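Local coordinates for viral interleukin-10 homolog (Human herpesvirus 5, PDB 1LQS), which mimics human interleukin-10, binding the human IL-10 receptor and triggering the immunosuppressive signalling that the virus exploits, at residues 24-27 with 28-32; 120-123 with 124-128. One frame throughout, in Å; residues are numbered along the deposited sequence.

How the contacts relate
The two contacts lie in series along the chain and neither nests in nor crosses the other. Contact 1 comes first and spans the opening turns of helix 25-42. Contact 2 comes much later, on the last turns of helix 116-126. Neither closes a long loop, because each joins neighbouring turns of one helix. Their centres are about 37 Å apart, on opposite sides of the chain's centre, and their nearest atoms are about 19 Å apart. Residues 24-32 pack on helix 89-106 of the same chain and meet helix 142-155 of the second subunit. Residues 120-128 also face that subunit. Both therefore belong to the intertwined dimer of the IL-10 family.

Contact 1: residues 24-27 with 28-32; sequences YATR and LQDLR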
loop_
_atom_site.group_PDB
_atom_site.type_symbol
_atom_site.label_atom_id
_atom_site.label_comp_id
_atom_site.label_asym_id
_atom_site.label_seq_id
_atom_site.Cartn_x
_atom_site.Cartn_y
_atom_site.Cartn_z
ATOM N N TYR C 24 17.295 5.583 -14.837
ATOM C CA TYR C 24 16.617 4.908 -15.933
ATOM C C TYR C 24 16.164 5.874 -17.024
ATOM O O TYR C 24 15.581 5.453 -18.026
ATOM C CB TYR C 24 15.409 4.134 -15.401
ATOM C CG TYR C 24 15.767 3.098 -14.367
ATOM C CD1 TYR C 24 15.766 3.406 -13.003
ATOM C CD2 TYR C 24 16.157 1.819 -14.753
ATOM C CE1 TYR C 24 16.152 2.467 -12.055
ATOM C CE2 TYR C 24 16.542 0.876 -13.817
ATOM C CZ TYR C 24 16.541 1.204 -12.472
ATOM O OH TYR C 24 16.952 0.259 -11.562
ATOM N N ALA C 25 16.446 7.162 -16.843
ATOM C CA ALA C 25 16.034 8.180 -17.804
ATOM C C ALA C 25 16.571 8.047 -19.246
ATOM O O ALA C 25 15.799 8.175 -20.201
ATOM C CB ALA C 25 16.347 9.560 -17.251
ATOM N N THR C 26 17.860 7.772 -19.420
ATOM C CA THR C 26 18.409 7.670 -20.772
ATOM C C THR C 26 17.910 6.457 -21.545
ATOM O O THR C 26 17.643 6.552 -22.750
ATOM C CB THR C 26 19.952 7.668 -20.780
ATOM O OG1 THR C 26 20.435 8.876 -20.186
ATOM C CG2 THR C 26 20.467 7.619 -22.213
ATOM N N ARG C 27 17.786 5.320 -20.868
ATOM C CA ARG C 27 17.285 4.128 -21.534
ATOM C C ARG C 27 15.806 4.335 -21.808
ATOM O O ARG C 27 15.277 3.871 -22.820
ATOM C CB ARG C 27 17.505 2.886 -20.680
ATOM C CG ARG C 27 18.964 2.480 -20.587
ATOM C CD ARG C 27 19.442 2.587 -19.156
ATOM N NE ARG C 27 19.742 1.274 -18.599
ATOM C CZ ARG C 27 19.811 1.024 -17.299
ATOM N NH1 ARG C 27 19.593 1.996 -16.426
ATOM N NH2 ARG C 27 20.116 -0.194 -16.878
ATOM N N LEU C 28 15.129 5.027 -20.909
ATOM C CA LEU C 28 13.729 5.294 -21.152
ATOM C C LEU C 28 13.664 6.125 -22.432
ATOM O O LEU C 28 12.784 5.925 -23.268
ATOM C CB LEU C 28 13.120 6.082 -20.002
ATOM C CG LEU C 28 12.650 5.278 -18.799
ATOM C CD1 LEU C 28 12.272 6.212 -17.654
ATOM C CD2 LEU C 28 11.471 4.447 -19.218
ATOM N N GLN C 29 14.610 7.050 -22.596
ATOM C CA GLN C 29 14.619 7.904 -23.785
ATOM C C GLN C 29 15.013 7.160 -25.058
ATOM O O GLN C 29 14.421 7.389 -26.107
ATOM C CB GLN C 29 15.532 9.105 -23.578
ATOM C CG GLN C 29 15.308 10.196 -24.583
ATOM C CD GLN C 29 16.294 11.306 -24.409
ATOM O OE1 GLN C 29 17.502 11.072 -24.383
ATOM N NE2 GLN C 29 15.797 12.528 -24.281
ATOM N N ASP C 30 16.014 6.286 -24.975
ATOM C CA ASP C 30 16.398 5.500 -26.140
ATOM C C ASP C 30 15.177 4.717 -26.635
ATOM O O ASP C 30 14.849 4.770 -27.816
ATOM C CB ASP C 30 17.490 4.478 -25.816
ATOM C CG ASP C 30 18.771 5.106 -25.328
ATOM O OD1 ASP C 30 19.046 6.293 -25.631
ATOM O OD2 ASP C 30 19.520 4.378 -24.644
ATOM N N LEU C 31 14.515 3.983 -25.741
ATOM C CA LEU C 31 13.349 3.198 -26.132
ATOM C C LEU C 31 12.358 4.080 -26.862
ATOM O O LEU C 31 11.870 3.735 -27.949
ATOM C CB LEU C 31 12.679 2.556 -24.910
ATOM C CG LEU C 31 13.513 1.436 -24.268
ATOM C CD1 LEU C 31 12.994 1.081 -22.850
ATOM C CD2 LEU C 31 13.489 0.241 -25.188
ATOM N N ARG C 32 12.066 5.229 -26.270
ATOM C CA ARG C 32 11.145 6.153 -26.891
ATOM C C ARG C 32 11.664 6.737 -28.214
ATOM O O ARG C 32 10.858 7.056 -29.079
ATOM C CB ARG C 32 10.774 7.257 -25.902
ATOM C CG ARG C 32 9.652 6.861 -24.965
ATOM C CD ARG C 32 9.762 7.494 -23.583
ATOM N NE ARG C 32 8.470 7.472 -22.897
ATOM C CZ ARG C 32 8.266 7.879 -21.648
ATOM N NH1 ARG C 32 9.279 8.334 -20.928
ATOM N NH2 ARG C 32 7.042 7.876 -21.132
#
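Y24 starts the contact by giving its carbonyl oxygen to the chain four residues on. L28 N bonds to Y24 O at 2.9 Å. The L28 side chain lies alongside the same oxygen, with L28 CG 3.0 Å from Y24 O. L28 CG is anti to its own carbonyl carbon (chi1 -84°), which lays the leucine back toward the preceding turn. There L28 CD1 comes within 4.4 Å of Y24 CB, a loose apolar touch. The Y24 ring leads away from residues 28-32, and its hydroxyl is hydrogen-bonded to Q18 O.

A25 O accepts Q29 N at 2.9 Å. The CB of Q29 sits close by, while Q29 NE2 is hydrogen-bonded to the backbone of the chain of another protein.

These i to i+4 bonds build the first turns of helix 25-42, in a helical cytokine of the IL-10 family, a member of the four-helix cytokine superfamily. Helix 89-106 of the same chain packs against Y24, R27 and L31. The second subunit meets L28 with E150 and L31 with F146.

D30 N bonds to T26 O at 2.8 Å. The D30 carboxylate lies close to the same oxygen, but both are acceptors and D30 N makes the bond. The T26 methyl is anti to the backbone N (chi1 -59° for OG1) and crosses the D30 side chain obliquely, with T26 CG2 3.9 Å from D30 OD1.

R27 O receives L31 N at 3.0 Å in a nearly straight bond, 175° at the hydrogen. L31 CG rests 3.3 Å from R27 O. The R27 chain bends at chi2 and chi3 and carries its guanidinium away from D30. R27 NH2 forms a salt bridge with D105 and a hydrogen bond with S101.

Contact 2: residues 120-123 with 124-128; sequences ISRL and SQEAE
The last turns of helix 116-126 hold this contact. R122 and E126 stand one turn apart, and their side chains run alongside each other in one direction. R122 NE and E126 OE1 form a salt bridge at 3.5 Å. OE1 approaches the guanidinium rim, close to the plane of the group, and the guanidinium and carboxylate planes are 50° apart. R122 CG is anti to the backbone N (chi1 -174°), and a bend at chi3 brings R122 NE back to E126 OE1, the oxygen that R122 CG and CD also lie beside. The extended E126 chain runs past the R122 carbonyl, with E126 CG 3.3 Å from R122 O. The R122-E126 bridge is long; the stronger partner of R122 is D53 of the second subunit, bridged through NH2.

Two backbone bonds join the turns. S124 N reaches I120 O at 3.1 Å, and Q125 N reaches S121 O at 3.2 Å. The extended Q125 side chain passes alongside that carbonyl, its CG 3.6 Å from S121 O.

L123 O is shared. A127 N bonds to L123 O at 3.2 Å and nearly straight, 170° at the hydrogen. E126 N adds a weak bond to L123 O at 3.3 Å. W51 NE1 of the second subunit is a further donor to the same oxygen. That tryptophan also packs on E126 and A127, while W68 and V56 of the same subunit meet I120 and L123. The last turn of helix 116-126, packed by L123 and A127 on the second subunit, fits the intertwined, domain-swapped dimer of the IL-10 family.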
loop_
_atom_site.group_PDB
_atom_site.type_symbol
_atom_site.label_atom_id
_atom_site.label_comp_id
_atom_site.label_asym_id
_atom_site.label_seq_id
_atom_site.Cartn_x
_atom_site.Cartn_y
_atom_site.Cartn_z
ATOM N N ILE C 120 9.419 -11.164 4.278
ATOM C CA ILE C 120 9.618 -12.615 4.349
ATOM C C ILE C 120 11.106 -12.918 4.508
ATOM O O ILE C 120 11.496 -13.836 5.236
ATOM C CB ILE C 120 9.097 -13.342 3.072
ATOM C CG1 ILE C 120 7.574 -13.336 3.055
ATOM C CG2 ILE C 120 9.594 -14.787 3.033
ATOM C CD1 ILE C 120 6.991 -13.886 1.789
ATOM N N SER C 121 11.937 -12.139 3.832
ATOM C CA SER C 121 13.374 -12.334 3.921
ATOM C C SER C 121 13.896 -12.027 5.334
ATOM O O SER C 121 14.615 -12.834 5.920
ATOM C CB SER C 121 14.083 -11.448 2.893
ATOM O OG SER C 121 15.417 -11.874 2.682
ATOM N N ARG C 122 13.527 -10.872 5.885
ATOM C CA ARG C 122 13.992 -10.495 7.224
ATOM C C ARG C 122 13.523 -11.461 8.300
ATOM O O ARG C 122 14.223 -11.690 9.281
ATOM C CB ARG C 122 13.523 -9.089 7.608
ATOM C CG ARG C 122 14.130 -8.615 8.936
ATOM C CD ARG C 122 13.424 -7.394 9.540
ATOM N NE ARG C 122 12.116 -7.717 10.120
ATOM C CZ ARG C 122 10.947 -7.546 9.506
ATOM N NH1 ARG C 122 10.903 -7.046 8.271
ATOM N NH2 ARG C 122 9.818 -7.878 10.126
ATOM N N LEU C 123 12.330 -12.014 8.126
ATOM C CA LEU C 123 11.805 -12.956 9.105
ATOM C C LEU C 123 12.584 -14.267 9.091
ATOM O O LEU C 123 13.024 -14.740 10.135
ATOM C CB LEU C 123 10.321 -13.234 8.848
ATOM C CG LEU C 123 9.359 -12.096 9.187
ATOM C CD1 LEU C 123 7.950 -12.499 8.819
ATOM C CD2 LEU C 123 9.463 -11.759 10.674
ATOM N N SER C 124 12.771 -14.842 7.909
ATOM C CA SER C 124 13.483 -16.113 7.809
ATOM C C SER C 124 14.941 -16.044 8.252
ATOM O O SER C 124 15.520 -17.056 8.637
ATOM C CB SER C 124 13.404 -16.656 6.378
ATOM O OG SER C 124 13.850 -18.003 6.323
ATOM N N GLN C 125 15.536 -14.858 8.213
ATOM C CA GLN C 125 16.932 -14.723 8.614
ATOM C C GLN C 125 17.130 -14.746 10.115
ATOM O O GLN C 125 18.113 -15.303 10.609
ATOM C CB GLN C 125 17.538 -13.447 8.040
ATOM C CG GLN C 125 18.055 -13.629 6.640
ATOM C CD GLN C 125 18.509 -12.333 6.010
ATOM O OE1 GLN C 125 19.070 -12.341 4.909
ATOM N NE2 GLN C 125 18.266 -11.206 6.692
ATOM N N GLU C 126 16.205 -14.127 10.841
ATOM C CA GLU C 126 16.289 -14.112 12.295
ATOM C C GLU C 126 16.027 -15.539 12.756
ATOM O O GLU C 126 16.796 -16.126 13.516
ATOM C CB GLU C 126 15.229 -13.180 12.885
ATOM C CG GLU C 126 15.328 -11.748 12.422
ATOM C CD GLU C 126 14.033 -10.993 12.642
ATOM O OE1 GLU C 126 13.930 -9.835 12.179
ATOM O OE2 GLU C 126 13.113 -11.559 13.279
ATOM N N ALA C 127 14.929 -16.091 12.264
ATOM C CA ALA C 127 14.530 -17.439 12.601
ATOM C C ALA C 127 15.575 -18.461 12.181
ATOM O O ALA C 127 15.425 -19.651 12.453
ATOM C CB ALA C 127 13.205 -17.755 11.941
ATOM N N GLU C 128 16.635 -18.018 11.516
ATOM C CA GLU C 128 17.654 -18.960 11.078
ATOM C C GLU C 128 19.013 -18.698 11.684
ATOM O O GLU C 128 19.911 -19.538 11.599
ATOM C CB GLU C 128 17.746 -18.982 9.553
ATOM C CG GLU C 128 17.291 -20.316 8.958
ATOM C CD GLU C 128 15.838 -20.663 9.294
ATOM O OE1 GLU C 128 15.535 -21.866 9.469
ATOM O OE2 GLU C 128 14.996 -19.740 9.369
#